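Local coordinates for protein putidaredoxin reductase (Pseudomonas putida, PDB 1Q1R) that probably passes electrons from NADH through its bound FAD to putidaredoxin, the iron-sulfur protein that supplies the cytochrome P450cam monooxygenase, at residues I86-Q91 with L101-L106; A258-D263 with M272-P277. All blocks are in the same frame, centred on the assembly; numbering follows the deposited sequence.

Contact 1: residues I86-Q91 with L101-L106; sequences INRDRQ and LDYDRL
Tyr103 sets CG between its backbone N and its carbonyl carbon (chi1 68°), and this turns the ring across Gln91. Leu106 has CG anti to its backbone N (chi1 -178°), which sends CD2 out to the side chain of Ile86. The Tyr103 ring is packed on both faces. On one face lies the backbone of Gln91, with its C atom 3.2 Å above the ring plane and offset toward the rim. Gln91 CB joins it on that face in a CH-pi contact, 4.1 Å from the centroid of the Tyr103 ring. Leu106 CB covers the opposite face, again nearer the rim. A backbone bond fixes the same pair of residues: Tyr103 N donates to Gln91 O at 3.0 Å. The far end of the ring reaches the start of the turn, where Tyr103 OH lies 3.5 Å from Arg88 CA. Tyr103 OH also lies 3.6 Å from Ile86 CG2, at the end of strand 83-87. The hydroxyl also donates to a water at 2.8 Å from Tyr103 OH. That water donates in turn to Arg88 O, so it bridges ring and turn. Next to this, Ile86 CG2 and Leu106 CD2 meet tip to tip at 3.7 Å. Replacing Tyr103 by an alanine would probably leave a gap between Gln91 and Leu106 and deprive the bridging water of its hydroxyl partner. Val8, Val93 and Ile279 also touch the Tyr103 side chain, so the ring sits where two sheets meet. One is the antiparallel three-stranded sheet of 83-87, 92-95 and 100-102. The other is the parallel sheet entered by strand 105-108. A three-stranded meander leading back into the parallel sheet is characteristic of the FAD-binding domain of the glutathione reductase fold.

Contact 2: residues A258-D263 with M272-P277; sequences AGLQVD and MQTSDP
Gln261 N donates to Ser275 OG at 2.7 Å, and the bond is nearly straight, with 160° at the hydrogen. It joins the exit of a helix that ends in a Schellman motif to a loop that probably makes an ST turn. Ser275 OG stands anti to its own carbonyl carbon (chi1 -52°), a position that carries it to the Gln261 amide and within 3.1 Å of Gln261 CB. A water adds a second link: it donates to Gln261 O at 2.6 Å and accepts a weak bond from Ser275 N. Beside these polar contacts, Leu260 supplies the apolar part. Its CD2 packs on Asp276 CB at 3.5 Å. Leu260 CD1 and CD2 each lie 3.8 Å from Thr274 OG1.

The second shell holds these groups in place. Gly259, with positive phi, is the C-prime residue of the Schellman motif, in which Leu260 N bonds to Ala255 O and Gly259 N to Ser256 O. This sets the direction in which the chain leaves helix 253-257. On the other side, Thr274 OG1 appears to accept from Asp276 N, and it hydrogen-bonds Ile279 O as well. Both oxygens of the Asp276 carboxylate are engaged: OD2 takes the backbone N of Leu278, and OD1 forms a salt bridge with Arg88 NE.

Overall arrangement
From the N terminus, strand 6-10 comes first, and the chain later enters the three-stranded antiparallel sheet. Contact 1 closes the short excursion through strand 92-95, as strand 105-108 takes its place beside strand 6-10. A long run through the second parallel sheet follows. Contact 2 then closes a second short loop, which leaves helix 253-257 and returns at strand 279-281, the neighbour of 105-108. The two loops are in series; neither encloses nor crosses the other. The contact centres lie about 13 Å apart. Arg88 joins them: besides its salt bridge to Asp276, its NH1 probably bonds Ala258 O. This ties the end of strand 83-87 to the exit of helix 253-257 and the loop before 279-281.

Contact 1: residues I86-Q91 with L101-L106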
loop_
_atom_site.group_PDB
_atom_site.type_symbol
_atom_site.label_atom_id
_atom_site.label_comp_id
_atom_site.label_asym_id
_atom_site.label_seq_id
_atom_site.Cartn_x
_atom_site.Cartn_y
_atom_site.Cartn_z
ATOM N N ILE A 86 -11.232 -22.143 -7.220
ATOM C CA ILE A 86 -11.175 -21.952 -8.661
ATOM C C ILE A 86 -11.042 -23.321 -9.316
ATOM O O ILE A 86 -10.254 -24.151 -8.870
ATOM C CB ILE A 86 -9.946 -21.114 -9.083
ATOM C CG1 ILE A 86 -9.918 -19.783 -8.330
ATOM C CG2 ILE A 86 -9.987 -20.863 -10.583
ATOM C CD1 ILE A 86 -8.631 -19.014 -8.520
ATOM N N ASN A 87 -11.823 -23.552 -10.363
ATOM C CA ASN A 87 -11.762 -24.804 -11.101
ATOM C C ASN A 87 -11.278 -24.471 -12.495
ATOM O O ASN A 87 -12.066 -24.187 -13.396
ATOM C CB ASN A 87 -13.135 -25.477 -11.151
ATOM C CG ASN A 87 -13.359 -26.407 -9.980
ATOM O OD1 ASN A 87 -13.233 -26.006 -8.825
ATOM N ND2 ASN A 87 -13.685 -27.665 -10.271
ATOM N N ARG A 88 -9.960 -24.493 -12.648
ATOM C CA ARG A 88 -9.305 -24.174 -13.907
ATOM C C ARG A 88 -9.827 -25.029 -15.053
ATOM O O ARG A 88 -10.028 -24.539 -16.166
ATOM C CB ARG A 88 -7.797 -24.355 -13.737
ATOM C CG ARG A 88 -7.225 -23.495 -12.615
ATOM C CD ARG A 88 -5.837 -23.945 -12.211
ATOM N NE ARG A 88 -4.928 -23.993 -13.350
ATOM C CZ ARG A 88 -3.676 -24.428 -13.279
ATOM N NH1 ARG A 88 -3.185 -24.848 -12.120
ATOM N NH2 ARG A 88 -2.916 -24.448 -14.365
ATOM N N ASP A 89 -10.057 -26.305 -14.765
ATOM C CA ASP A 89 -10.560 -27.245 -15.755
ATOM C C ASP A 89 -11.878 -26.784 -16.387
ATOM O O ASP A 89 -11.945 -26.581 -17.599
ATOM C CB ASP A 89 -10.716 -28.624 -15.107
ATOM C CG ASP A 89 -11.551 -28.584 -13.841
ATOM O OD1 ASP A 89 -11.518 -27.558 -13.129
ATOM O OD2 ASP A 89 -12.230 -29.590 -13.547
ATOM N N ARG A 90 -12.920 -26.611 -15.577
ATOM C CA ARG A 90 -14.207 -26.162 -16.111
ATOM C C ARG A 90 -14.247 -24.654 -16.327
ATOM O O ARG A 90 -15.164 -24.136 -16.971
ATOM C CB ARG A 90 -15.359 -26.557 -15.179
ATOM C CG ARG A 90 -15.717 -28.029 -15.217
ATOM C CD ARG A 90 -15.116 -28.789 -14.047
ATOM N NE ARG A 90 -15.903 -28.633 -12.826
ATOM C CZ ARG A 90 -15.701 -29.331 -11.712
ATOM N NH1 ARG A 90 -14.732 -30.236 -11.661
ATOM N NH2 ARG A 90 -16.474 -29.139 -10.652
ATOM N N GLN A 91 -13.245 -23.959 -15.796
ATOM C CA GLN A 91 -13.167 -22.506 -15.906
ATOM C C GLN A 91 -14.318 -21.876 -15.130
ATOM O O GLN A 91 -15.178 -21.202 -15.698
ATOM C CB GLN A 91 -13.217 -22.068 -17.375
ATOM C CG GLN A 91 -11.905 -22.247 -18.123
ATOM C CD GLN A 91 -12.014 -21.873 -19.591
ATOM O OE1 GLN A 91 -12.506 -20.798 -19.937
ATOM N NE2 GLN A 91 -11.549 -22.761 -20.462
ATOM N N LEU A 101 -19.405 -19.536 -11.021
ATOM C CA LEU A 101 -19.447 -18.575 -12.117
ATOM C C LEU A 101 -18.449 -18.978 -13.191
ATOM O O LEU A 101 -17.287 -19.252 -12.890
ATOM C CB LEU A 101 -19.108 -17.171 -11.610
ATOM C CG LEU A 101 -19.977 -16.581 -10.498
ATOM C CD1 LEU A 101 -19.435 -15.209 -10.112
ATOM C CD2 LEU A 101 -21.423 -16.479 -10.960
ATOM N N ASP A 102 -18.905 -19.012 -14.440
ATOM C CA ASP A 102 -18.039 -19.382 -15.554
ATOM C C ASP A 102 -17.214 -18.186 -16.012
ATOM O O ASP A 102 -17.674 -17.042 -15.961
ATOM C CB ASP A 102 -18.863 -19.904 -16.735
ATOM C CG ASP A 102 -19.692 -21.121 -16.377
ATOM O OD1 ASP A 102 -19.159 -22.037 -15.714
ATOM O OD2 ASP A 102 -20.876 -21.167 -16.770
ATOM N N TYR A 103 -15.995 -18.456 -16.466
ATOM C CA TYR A 103 -15.118 -17.394 -16.930
ATOM C C TYR A 103 -14.287 -17.807 -18.133
ATOM O O TYR A 103 -13.960 -18.981 -18.311
ATOM C CB TYR A 103 -14.183 -16.951 -15.796
ATOM C CG TYR A 103 -13.141 -17.977 -15.381
ATOM C CD1 TYR A 103 -11.999 -18.201 -16.155
ATOM C CD2 TYR A 103 -13.291 -18.714 -14.208
ATOM C CE1 TYR A 103 -11.033 -19.134 -15.768
ATOM C CE2 TYR A 103 -12.332 -19.648 -13.811
ATOM C CZ TYR A 103 -11.207 -19.852 -14.596
ATOM O OH TYR A 103 -10.261 -20.777 -14.208
ATOM N N ASP A 104 -13.961 -16.826 -18.965
ATOM C CA ASP A 104 -13.120 -17.051 -20.130
ATOM C C ASP A 104 -11.788 -16.439 -19.721
ATOM O O ASP A 104 -10.719 -16.915 -20.102
ATOM C CB ASP A 104 -13.687 -16.333 -21.356
ATOM C CG ASP A 104 -14.976 -16.959 -21.849
ATOM O OD1 ASP A 104 -14.961 -18.171 -22.158
ATOM O OD2 ASP A 104 -16.000 -16.249 -21.929
ATOM N N ARG A 105 -11.886 -15.383 -18.917
ATOM C CA ARG A 105 -10.735 -14.657 -18.387
ATOM C C ARG A 105 -10.975 -14.399 -16.900
ATOM O O ARG A 105 -12.003 -13.847 -16.519
ATOM C CB ARG A 105 -10.557 -13.323 -19.125
ATOM C CG ARG A 105 -9.651 -13.394 -20.348
ATOM C CD ARG A 105 -10.131 -14.431 -21.335
ATOM N NE ARG A 105 -9.018 -15.104 -21.997
ATOM C CZ ARG A 105 -8.332 -14.597 -23.016
ATOM N NH1 ARG A 105 -8.647 -13.404 -23.504
ATOM N NH2 ARG A 105 -7.329 -15.286 -23.542
ATOM N N LEU A 106 -10.026 -14.806 -16.068
ATOM C CA LEU A 106 -10.137 -14.618 -14.628
ATOM C C LEU A 106 -9.038 -13.688 -14.108
ATOM O O LEU A 106 -7.863 -13.841 -14.453
ATOM C CB LEU A 106 -10.053 -15.973 -13.919
ATOM C CG LEU A 106 -10.195 -15.987 -12.395
ATOM C CD1 LEU A 106 -11.536 -15.386 -11.995
ATOM C CD2 LEU A 106 -10.067 -17.417 -11.884
HETATM O O HOH W 1 -8.524 -21.729 -16.159
#

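Contact 2: residues A258-D263 with M272-P277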
loop_
_atom_site.group_PDB
_atom_site.type_symbol
_atom_site.label_atom_id
_atom_site.label_comp_id
_atom_site.label_asym_id
_atom_site.label_seq_id
_atom_site.Cartn_x
_atom_site.Cartn_y
_atom_site.Cartn_z
ATOM N N ALA A 258 -5.408 -23.782 -6.216
ATOM C CA ALA A 258 -5.668 -24.176 -7.594
ATOM C C ALA A 258 -4.392 -24.595 -8.326
ATOM O O ALA A 258 -4.399 -24.778 -9.541
ATOM C CB ALA A 258 -6.351 -23.037 -8.342
ATOM N N GLY A 259 -3.301 -24.738 -7.580
ATOM C CA GLY A 259 -2.042 -25.148 -8.178
ATOM C C GLY A 259 -1.267 -24.075 -8.924
ATOM O O GLY A 259 -0.399 -24.389 -9.739
ATOM N N LEU A 260 -1.575 -22.808 -8.658
ATOM C CA LEU A 260 -0.878 -21.711 -9.319
ATOM C C LEU A 260 0.378 -21.389 -8.520
ATOM O O LEU A 260 0.399 -21.550 -7.302
ATOM C CB LEU A 260 -1.781 -20.481 -9.403
ATOM C CG LEU A 260 -3.118 -20.696 -10.117
ATOM C CD1 LEU A 260 -3.909 -19.403 -10.112
ATOM C CD2 LEU A 260 -2.880 -21.172 -11.542
ATOM N N GLN A 261 1.425 -20.938 -9.203
ATOM C CA GLN A 261 2.673 -20.619 -8.523
ATOM C C GLN A 261 2.493 -19.469 -7.540
ATOM O O GLN A 261 1.902 -18.438 -7.868
ATOM C CB GLN A 261 3.761 -20.251 -9.532
ATOM C CG GLN A 261 5.167 -20.382 -8.969
ATOM C CD GLN A 261 6.216 -19.738 -9.853
ATOM O OE1 GLN A 261 6.166 -19.846 -11.078
ATOM N NE2 GLN A 261 7.180 -19.069 -9.231
ATOM N N VAL A 262 3.018 -19.653 -6.335
ATOM C CA VAL A 262 2.924 -18.645 -5.291
ATOM C C VAL A 262 4.247 -18.529 -4.546
ATOM O O VAL A 262 4.964 -19.514 -4.377
ATOM C CB VAL A 262 1.802 -18.996 -4.284
ATOM C CG1 VAL A 262 1.873 -18.081 -3.073
ATOM C CG2 VAL A 262 0.446 -18.863 -4.956
ATOM N N ASP A 263 4.568 -17.313 -4.119
ATOM C CA ASP A 263 5.789 -17.037 -3.375
ATOM C C ASP A 263 5.655 -15.633 -2.801
ATOM O O ASP A 263 6.042 -14.657 -3.440
ATOM C CB ASP A 263 7.010 -17.110 -4.298
ATOM C CG ASP A 263 8.313 -16.853 -3.563
ATOM O OD1 ASP A 263 9.372 -16.840 -4.222
ATOM O OD2 ASP A 263 8.284 -16.666 -2.325
ATOM N N MET A 272 1.063 -10.406 -17.190
ATOM C CA MET A 272 0.154 -10.402 -16.047
ATOM C C MET A 272 -0.465 -11.768 -15.758
ATOM O O MET A 272 -1.253 -11.910 -14.820
ATOM C CB MET A 272 -0.963 -9.372 -16.262
ATOM C CG MET A 272 -0.479 -7.950 -16.574
ATOM S SD MET A 272 0.757 -7.327 -15.406
ATOM C CE MET A 272 -0.276 -6.932 -13.975
ATOM N N GLN A 273 -0.097 -12.769 -16.554
ATOM C CA GLN A 273 -0.629 -14.121 -16.392
ATOM C C GLN A 273 0.035 -14.912 -15.272
ATOM O O GLN A 273 1.226 -14.761 -15.011
ATOM C CB GLN A 273 -0.464 -14.909 -17.692
ATOM C CG GLN A 273 -1.075 -14.257 -18.916
ATOM C CD GLN A 273 -0.723 -14.999 -20.193
ATOM O OE1 GLN A 273 -1.081 -16.162 -20.366
ATOM N NE2 GLN A 273 -0.014 -14.329 -21.091
ATOM N N THR A 274 -0.747 -15.762 -14.612
ATOM C CA THR A 274 -0.228 -16.613 -13.547
ATOM C C THR A 274 0.217 -17.905 -14.231
ATOM O O THR A 274 0.335 -17.949 -15.454
ATOM C CB THR A 274 -1.321 -16.974 -12.525
ATOM O OG1 THR A 274 -2.322 -17.772 -13.169
ATOM C CG2 THR A 274 -1.972 -15.716 -11.967
ATOM N N SER A 275 0.452 -18.954 -13.451
ATOM C CA SER A 275 0.865 -20.236 -14.015
ATOM C C SER A 275 -0.176 -20.677 -15.038
ATOM O O SER A 275 0.120 -21.447 -15.955
ATOM C CB SER A 275 0.969 -21.290 -12.912
ATOM O OG SER A 275 1.784 -20.835 -11.847
ATOM N N ASP A 276 -1.399 -20.184 -14.866
ATOM C CA ASP A 276 -2.506 -20.509 -15.755
ATOM C C ASP A 276 -2.779 -19.330 -16.679
ATOM O O ASP A 276 -3.085 -18.227 -16.223
ATOM C CB ASP A 276 -3.757 -20.853 -14.936
ATOM C CG ASP A 276 -4.954 -21.215 -15.802
ATOM O OD1 ASP A 276 -5.850 -21.932 -15.303
ATOM O OD2 ASP A 276 -5.011 -20.779 -16.971
ATOM N N PRO A 277 -2.673 -19.555 -17.997
ATOM C CA PRO A 277 -2.884 -18.575 -19.067
ATOM C C PRO A 277 -4.140 -17.713 -18.957
ATOM O O PRO A 277 -4.091 -16.508 -19.206
ATOM C CB PRO A 277 -2.907 -19.441 -20.323
ATOM C CG PRO A 277 -1.946 -20.530 -19.982
ATOM C CD PRO A 277 -2.343 -20.875 -18.566
HETATM O O HOH W 2 1.250 -18.035 -10.372
#